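Local coordinates for RidA family protein (Psychrobacter sp. MES7-P7E, PDB 6L8P) that probably hydrolyses reactive enamine and imine intermediates to keto acids and ammonia, as a trimeric reactive intermediate/imine deaminase A homologue from an Antarctic bacterium, at residues E76-I81 against G87-V92; S103-L108 against R123-V128. The protein carries 1 engineered substitution. All blocks are in the same frame, centred on the assembly; numbering follows the deposited sequence.

Contact 1 of 2, residues E76-I81 against G87-V92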
ATOM      1  N   GLU A  76      -1.849  -3.997 -19.578  1.00 11.99           N
ATOM      2  CA  GLU A  76      -3.049  -3.861 -20.415  1.00 13.01           C
ATOM      3  C   GLU A  76      -4.313  -3.751 -19.561  1.00 10.37           C
ATOM      4  O   GLU A  76      -5.231  -2.954 -19.855  1.00 13.63           O
ATOM      5  CB  GLU A  76      -3.151  -5.056 -21.370  1.00 15.62           C
ATOM      6  CG  GLU A  76      -2.004  -5.091 -22.400  1.00 19.84           C
ATOM      7  CD  GLU A  76      -1.914  -3.773 -23.191  1.00 55.89           C
ATOM      8  OE1 GLU A  76      -2.974  -3.273 -23.637  1.00 55.90           O
ATOM      9  OE2 GLU A  76      -0.794  -3.226 -23.360  1.00 60.26           O
ATOM     10  N   ASN A  77      -4.375  -4.553 -18.484  1.00 10.24           N
ATOM     11  CA  ASN A  77      -5.517  -4.516 -17.574  1.00  9.22           C
ATOM     12  C   ASN A  77      -5.650  -3.165 -16.864  1.00 10.45           C
ATOM     13  O   ASN A  77      -6.744  -2.581 -16.775  1.00 11.71           O
ATOM     14  CB  ASN A  77      -5.386  -5.673 -16.574  1.00  9.20           C
ATOM     15  CG  ASN A  77      -5.490  -7.047 -17.250  1.00 10.77           C
ATOM     16  OD1 ASN A  77      -5.940  -7.133 -18.390  1.00 13.42           O
ATOM     17  ND2 ASN A  77      -5.063  -8.122 -16.540  1.00 11.42           N
ATOM     18  N   ILE A  78      -4.526  -2.629 -16.379  1.00 10.18           N
ATOM     19  CA  ILE A  78      -4.555  -1.318 -15.747  1.00  8.81           C
ATOM     20  C   ILE A  78      -4.967  -0.253 -16.743  1.00  9.18           C
ATOM     21  O   ILE A  78      -5.795   0.597 -16.423  1.00 10.92           O
ATOM     22  CB  ILE A  78      -3.190  -1.006 -15.107  1.00  9.31           C
ATOM     23  CG1 ILE A  78      -2.948  -1.969 -13.930  1.00  9.83           C
ATOM     24  CG2 ILE A  78      -3.152   0.448 -14.610  1.00 10.36           C
ATOM     25  CD1 ILE A  78      -1.522  -1.831 -13.343  1.00 10.09           C
ATOM     26  N   LYS A  79      -4.388  -0.291 -17.947  1.00 11.21           N
ATOM     27  CA  LYS A  79      -4.718   0.699 -18.980  1.00 11.64           C
ATOM     28  C   LYS A  79      -6.216   0.697 -19.274  1.00 12.84           C
ATOM     29  O   LYS A  79      -6.847   1.768 -19.365  1.00 13.57           O
ATOM     30  CB  LYS A  79      -3.898   0.404 -20.238  1.00 14.88           C
ATOM     31  CG  LYS A  79      -4.017   1.446 -21.331  1.00 26.85           C
ATOM     32  CD  LYS A  79      -2.802   1.280 -22.245  1.00 44.14           C
ATOM     33  CE  LYS A  79      -3.173   1.353 -23.699  1.00 55.73           C
ATOM     34  NZ  LYS A  79      -4.267   2.329 -23.849  1.00 53.02           N
ATOM     35  N   ALA A  80      -6.813  -0.501 -19.381  1.00 14.31           N
ATOM     36  CA  ALA A  80      -8.248  -0.560 -19.644  1.00 12.40           C
ATOM     37  C   ALA A  80      -9.047   0.142 -18.546  1.00 12.97           C
ATOM     38  O   ALA A  80     -10.039   0.841 -18.827  1.00 15.29           O
ATOM     39  CB  ALA A  80      -8.703  -2.017 -19.787  1.00 12.84           C
ATOM     40  N   ILE A  81      -8.650  -0.065 -17.277  1.00 10.80           N
ATOM     41  CA  ILE A  81      -9.378   0.565 -16.189  1.00  8.93           C
ATOM     42  C   ILE A  81      -9.136   2.071 -16.173  1.00 11.92           C
ATOM     43  O   ILE A  81     -10.056   2.847 -15.886  1.00 13.19           O
ATOM     44  CB  ILE A  81      -8.992  -0.096 -14.857  1.00 11.49           C
ATOM     45  CG1 ILE A  81      -9.434  -1.544 -14.914  1.00 10.89           C
ATOM     46  CG2 ILE A  81      -9.670   0.628 -13.708  1.00 13.95           C
ATOM     47  CD1 ILE A  81      -8.832  -2.432 -13.823  1.00 12.26           C
ATOM     48  N   GLY A  87      -9.222   8.414 -17.854  1.00 16.59           N
ATOM     49  CA  GLY A  87      -7.825   8.791 -17.893  1.00 19.01           C
ATOM     50  C   GLY A  87      -6.969   7.874 -18.736  1.00 17.86           C
ATOM     51  O   GLY A  87      -7.459   7.228 -19.676  1.00 19.30           O
ATOM     52  N   SER A  88      -5.680   7.813 -18.404  1.00 16.72           N
ATOM     53  CA  SER A  88      -4.711   6.983 -19.103  1.00 16.25           C
ATOM     54  C   SER A  88      -3.585   6.652 -18.126  1.00 13.37           C
ATOM     55  O   SER A  88      -3.569   7.149 -16.989  1.00 14.95           O
ATOM     56  CB  SER A  88      -4.138   7.676 -20.332  1.00 23.28           C
ATOM     57  OG  SER A  88      -3.246   8.696 -19.923  1.00 19.11           O
ATOM     58  N   LEU A  89      -2.644   5.800 -18.574  1.00 15.44           N
ATOM     59  CA  LEU A  89      -1.478   5.494 -17.731  1.00 14.19           C
ATOM     60  C   LEU A  89      -0.670   6.747 -17.414  1.00 14.55           C
ATOM     61  O   LEU A  89       0.039   6.791 -16.398  1.00 14.94           O
ATOM     62  CB  LEU A  89      -0.559   4.469 -18.402  1.00 16.30           C
ATOM     63  CG  LEU A  89      -1.095   3.044 -18.541  1.00 16.08           C
ATOM     64  CD1 LEU A  89      -0.183   2.215 -19.435  1.00 18.77           C
ATOM     65  CD2 LEU A  89      -1.223   2.374 -17.180  1.00 15.57           C
ATOM     66  N   ASN A  90      -0.741   7.775 -18.268  1.00 17.10           N
ATOM     67  CA  ASN A  90      -0.033   9.022 -17.950  1.00 16.40           C
ATOM     68  C   ASN A  90      -0.547   9.675 -16.681  1.00 17.08           C
ATOM     69  O   ASN A  90       0.111  10.579 -16.147  1.00 17.24           O
ATOM     70  CB  ASN A  90      -0.160  10.051 -19.089  1.00 18.18           C
ATOM     71  CG  ASN A  90       0.615   9.648 -20.308  1.00 28.27           C
ATOM     72  OD1 ASN A  90       1.846   9.640 -20.303  1.00 36.78           O
ATOM     73  ND2 ASN A  90      -0.104   9.288 -21.371  1.00 42.64           N
ATOM     74  N   ASP A  91      -1.724   9.282 -16.199  1.00 13.96           N
ATOM     75  CA  ASP A  91      -2.281   9.874 -14.995  1.00 12.51           C
ATOM     76  C   ASP A  91      -1.895   9.121 -13.730  1.00 11.33           C
ATOM     77  O   ASP A  91      -2.207   9.601 -12.636  1.00 13.34           O
ATOM     78  CB  ASP A  91      -3.810   9.904 -15.069  1.00 13.52           C
ATOM     79  CG  ASP A  91      -4.310  10.757 -16.234  1.00 21.17           C
ATOM     80  OD1 ASP A  91      -3.827  11.897 -16.343  1.00 21.65           O
ATOM     81  OD2 ASP A  91      -5.117  10.276 -17.058  1.00 19.18           O
ATOM     82  N   VAL A  92      -1.196   7.990 -13.852  1.00 12.01           N
ATOM     83  CA  VAL A  92      -0.785   7.276 -12.638  1.00 10.94           C
ATOM     84  C   VAL A  92       0.214   8.134 -11.870  1.00 10.75           C
ATOM     85  O   VAL A  92       1.198   8.623 -12.446  1.00 12.36           O
ATOM     86  CB  VAL A  92      -0.184   5.910 -12.987  1.00 10.86           C
ATOM     87  CG1 VAL A  92       0.281   5.184 -11.693  1.00  9.95           C
ATOM     88  CG2 VAL A  92      -1.266   5.043 -13.727  1.00 13.20           C
TER
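Leu89 meets both Ile78 and Lys79 with the fork of its side chain, one methyl for each, and these apolar touches make up the contact across the two segments. CD2 of Leu89 lies 3.7 Å from CG2 of Ile78. That branch of Ile78 stands anti to the backbone N, while CG1 lies beside the N (chi1 -67°), and the leucine crosses the isoleucine side chain at about a right angle. The other methyl, CD1 of Leu89, rests 4.0 Å from CD of Lys79. Here it is the aliphatic part of the lysine that does the packing; the chain then bends at chi3 and chi4, and NZ makes a salt bridge with Glu83, one turn further along the same helix.

Polar bonds act within 87-92 and shape the turn that presents Leu89. Ser88 N donates to Asp91 OD2 over 2.9 Å, reaching the anti side of the carboxylate, 25° out of its plane. A weak bond from Asn90 N to Ser88 OG adds an ST turn, and Asp91 N reaches back to Ser88 O in a short 3-10 segment.

Ile78 also touches Ile139 and Ser141 of strand 137-144. The arrangement is that of a helix-to-strand connection in an alpha/beta fold, in which helix 67-84 lies on the sheet and the returning loop packs against its flank before entering strand 92-99.

Contact 2 of 2, residues S103-L108 against R123-V128; sequences SDFAVL and RAAVQV
Phe105 and Leu108, on the first turn of helix 105-115, face Arg123 and Ala125 of strand 122-127 within a beta-alpha-beta unit whose other strand is 92-99. The Phe105 side chain swings its CG anti to the backbone N (chi1 -168°), which carries the ring toward the strand. CE1 of Phe105 comes 3.5 Å from NH2 of Arg123, with the ring and guanidinium planes 71° apart and the approach oblique. CB of Ala125 lies at the ring edge, near its plane, 4.2 Å from CE1 of Phe105.

One turn on, Leu108 N bonds to Asp104 O, and the Leu108 side chain meets the arginine from the opposite direction. Its CD2 lies over one face of the guanidinium, 3.9 Å from Arg123 NH1, while Phe112 of the same helix adds a cation-pi contact. Tyr38 of the second subunit also packs on Arg123. This is consistent with the carboxylate-binding arginine of RidA pockets at subunit interfaces. The arginine chain bends at chi3 (75°); its NH1 bonds to Asn109 OD1, and its NE to O9 of a bound malonate, probably from the crystallisation liquor.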
ATOM      1  N   SER A 103      14.175 -11.737  -8.744  1.00 11.97           N
ATOM      2  CA  SER A 103      14.933 -11.986  -9.968  1.00 16.06           C
ATOM      3  C   SER A 103      14.248 -11.387 -11.183  1.00 15.75           C
ATOM      4  O   SER A 103      14.911 -11.156 -12.195  1.00 19.57           O
ATOM      5  CB  SER A 103      15.117 -13.494 -10.195  1.00 18.26           C
ATOM      6  OG  SER A 103      15.838 -14.040  -9.103  1.00 33.25           O
ATOM      7  N   ASP A 104      12.933 -11.154 -11.129  1.00 11.99           N
ATOM      8  CA  ASP A 104      12.213 -10.523 -12.231  1.00 11.65           C
ATOM      9  C   ASP A 104      12.311  -8.987 -12.246  1.00 11.59           C
ATOM     10  O   ASP A 104      11.725  -8.364 -13.134  1.00 14.82           O
ATOM     11  CB  ASP A 104      10.742 -10.944 -12.183  1.00 13.55           C
ATOM     12  CG  ASP A 104      10.562 -12.443 -12.387  1.00 19.24           C
ATOM     13  OD1 ASP A 104      11.252 -13.016 -13.267  1.00 19.25           O
ATOM     14  OD2 ASP A 104       9.709 -13.076 -11.711  1.00 15.74           O
ATOM     15  N   PHE A 105      13.074  -8.387 -11.332  1.00 13.72           N
ATOM     16  CA  PHE A 105      13.125  -6.926 -11.188  1.00 14.05           C
ATOM     17  C   PHE A 105      13.609  -6.247 -12.471  1.00 15.83           C
ATOM     18  O   PHE A 105      13.007  -5.264 -12.925  1.00 14.54           O
ATOM     19  CB  PHE A 105      14.016  -6.583  -9.987  1.00 15.06           C
ATOM     20  CG  PHE A 105      13.957  -5.123  -9.514  1.00 17.22           C
ATOM     21  CD1 PHE A 105      12.822  -4.619  -8.900  1.00 16.34           C
ATOM     22  CD2 PHE A 105      15.069  -4.297  -9.635  1.00 16.61           C
ATOM     23  CE1 PHE A 105      12.763  -3.282  -8.426  1.00 17.09           C
ATOM     24  CE2 PHE A 105      15.025  -2.950  -9.175  1.00 18.03           C
ATOM     25  CZ  PHE A 105      13.877  -2.455  -8.570  1.00 17.82           C
ATOM     26  N   ALA A 106      14.659  -6.783 -13.100  1.00 15.93           N
ATOM     27  CA  ALA A 106      15.154  -6.136 -14.313  1.00 16.45           C
ATOM     28  C   ALA A 106      14.089  -6.131 -15.395  1.00 15.49           C
ATOM     29  O   ALA A 106      13.815  -5.089 -16.006  1.00 16.65           O
ATOM     30  CB  ALA A 106      16.432  -6.834 -14.802  1.00 18.90           C
ATOM     31  N   VAL A 107      13.417  -7.278 -15.609  1.00 14.94           N
ATOM     32  CA  VAL A 107      12.403  -7.297 -16.646  1.00 16.10           C
ATOM     33  C   VAL A 107      11.198  -6.436 -16.248  1.00 17.26           C
ATOM     34  O   VAL A 107      10.598  -5.783 -17.106  1.00 15.80           O
ATOM     35  CB  VAL A 107      12.012  -8.752 -16.956  1.00 15.23           C
ATOM     36  CG1 VAL A 107      10.840  -8.804 -17.921  1.00 16.79           C
ATOM     37  CG2 VAL A 107      13.206  -9.467 -17.550  1.00 20.05           C
ATOM     38  N   LEU A 108      10.868  -6.367 -14.945  1.00 12.71           N
ATOM     39  CA  LEU A 108       9.825  -5.444 -14.498  1.00 11.68           C
ATOM     40  C   LEU A 108      10.139  -4.024 -14.952  1.00 11.99           C
ATOM     41  O   LEU A 108       9.288  -3.332 -15.530  1.00 14.47           O
ATOM     42  CB  LEU A 108       9.729  -5.489 -12.962  1.00 14.57           C
ATOM     43  CG  LEU A 108       8.748  -4.486 -12.335  1.00 14.79           C
ATOM     44  CD1 LEU A 108       7.319  -5.067 -12.452  1.00 13.83           C
ATOM     45  CD2 LEU A 108       9.133  -4.139 -10.893  1.00 15.45           C
ATOM     46  N   ARG A 123       6.739   4.777  -6.924  1.00  7.15           N
ATOM     47  CA  ARG A 123       6.605   3.316  -6.904  1.00  7.30           C
ATOM     48  C   ARG A 123       7.102   2.746  -5.587  1.00  9.35           C
ATOM     49  O   ARG A 123       8.013   3.290  -4.957  1.00  9.13           O
ATOM     50  CB  ARG A 123       7.393   2.669  -8.048  1.00  8.78           C
ATOM     51  CG  ARG A 123       6.879   1.261  -8.453  1.00  9.53           C
ATOM     52  CD  ARG A 123       7.669   0.763  -9.688  1.00  9.50           C
ATOM     53  NE  ARG A 123       9.025   0.335  -9.327  1.00  9.35           N
ATOM     54  CZ  ARG A 123       9.893  -0.178 -10.198  1.00 12.68           C
ATOM     55  NH1 ARG A 123       9.521  -0.310 -11.489  1.00 13.24           N
ATOM     56  NH2 ARG A 123      11.092  -0.558  -9.795  1.00 15.31           N
ATOM     57  N   ALA A 124       6.560   1.580  -5.233  1.00  8.77           N
ATOM     58  CA  ALA A 124       7.209   0.691  -4.289  1.00  7.72           C
ATOM     59  C   ALA A 124       7.222  -0.708  -4.885  1.00  9.13           C
ATOM     60  O   ALA A 124       6.387  -1.044  -5.744  1.00  9.95           O
ATOM     61  CB  ALA A 124       6.489   0.695  -2.963  1.00 10.58           C
ATOM     62  N   ALA A 125       8.162  -1.533  -4.435  1.00  8.70           N
ATOM     63  CA  ALA A 125       8.264  -2.885  -4.989  1.00  8.21           C
ATOM     64  C   ALA A 125       8.793  -3.798  -3.900  1.00  9.57           C
ATOM     65  O   ALA A 125       9.796  -3.491  -3.242  1.00 10.17           O
ATOM     66  CB  ALA A 125       9.175  -2.937  -6.243  1.00 11.80           C
ATOM     67  N   VAL A 126       8.144  -4.948  -3.721  1.00  9.46           N
ATOM     68  CA  VAL A 126       8.601  -5.912  -2.725  1.00  7.79           C
ATOM     69  C   VAL A 126       8.404  -7.303  -3.294  1.00  6.81           C
ATOM     70  O   VAL A 126       7.620  -7.507  -4.231  1.00  9.38           O
ATOM     71  CB  VAL A 126       7.819  -5.815  -1.398  1.00 10.35           C
ATOM     72  CG1 VAL A 126       7.889  -4.387  -0.805  1.00 11.21           C
ATOM     73  CG2 VAL A 126       6.355  -6.226  -1.607  1.00 12.31           C
ATOM     74  N   GLN A 127       9.129  -8.277  -2.721  1.00  7.27           N
ATOM     75  CA  GLN A 127       8.854  -9.689  -3.020  1.00  7.29           C
ATOM     76  C   GLN A 127       7.945 -10.226  -1.915  1.00  9.40           C
ATOM     77  O   GLN A 127       8.334 -10.228  -0.736  1.00  9.25           O
ATOM     78  CB  GLN A 127      10.136 -10.509  -3.083  1.00  8.35           C
ATOM     79  CG  GLN A 127       9.896 -11.935  -3.611  1.00  8.14           C
ATOM     80  CD  GLN A 127      11.196 -12.723  -3.605  1.00 11.13           C
ATOM     81  OE1 GLN A 127      12.200 -12.270  -4.172  1.00 12.51           O
ATOM     82  NE2 GLN A 127      11.199 -13.885  -2.947  1.00 15.22           N
ATOM     83  N   VAL A 128       6.741 -10.661  -2.299  1.00  8.30           N
ATOM     84  CA  VAL A 128       5.791 -11.255  -1.351  1.00  9.09           C
ATOM     85  C   VAL A 128       5.969 -12.767  -1.366  1.00  9.01           C
ATOM     86  O   VAL A 128       6.732 -13.317  -2.168  1.00 11.18           O
ATOM     87  CB  VAL A 128       4.344 -10.852  -1.699  1.00 11.16           C
ATOM     88  CG1 VAL A 128       4.179  -9.305  -1.537  1.00 11.22           C
ATOM     89  CG2 VAL A 128       3.971 -11.293  -3.123  1.00 10.36           C
TER

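Overall arrangement
From the N terminus, the chain runs through strand 47-54 into helix 67-84, and contact 1 closes the short loop that follows, with five residues between its segments. Strand 92-99 then runs within the sheet, between 137-144 and 122-127, and helix 105-115 opens contact 2, which closes a longer excursion when strand 122-127 returns alongside 92-99. The two contacts are in series, neither nested nor crossed. The centres of contact 1 and contact 2 are about 20 Å apart, on opposite sides of the chain's centre. Contact 1 joins the first helix to the entrance of strand 92-99; contact 2 joins the second helix to strand 122-127, an outermost strand of the sheet within this chain, where the second subunit adjoins.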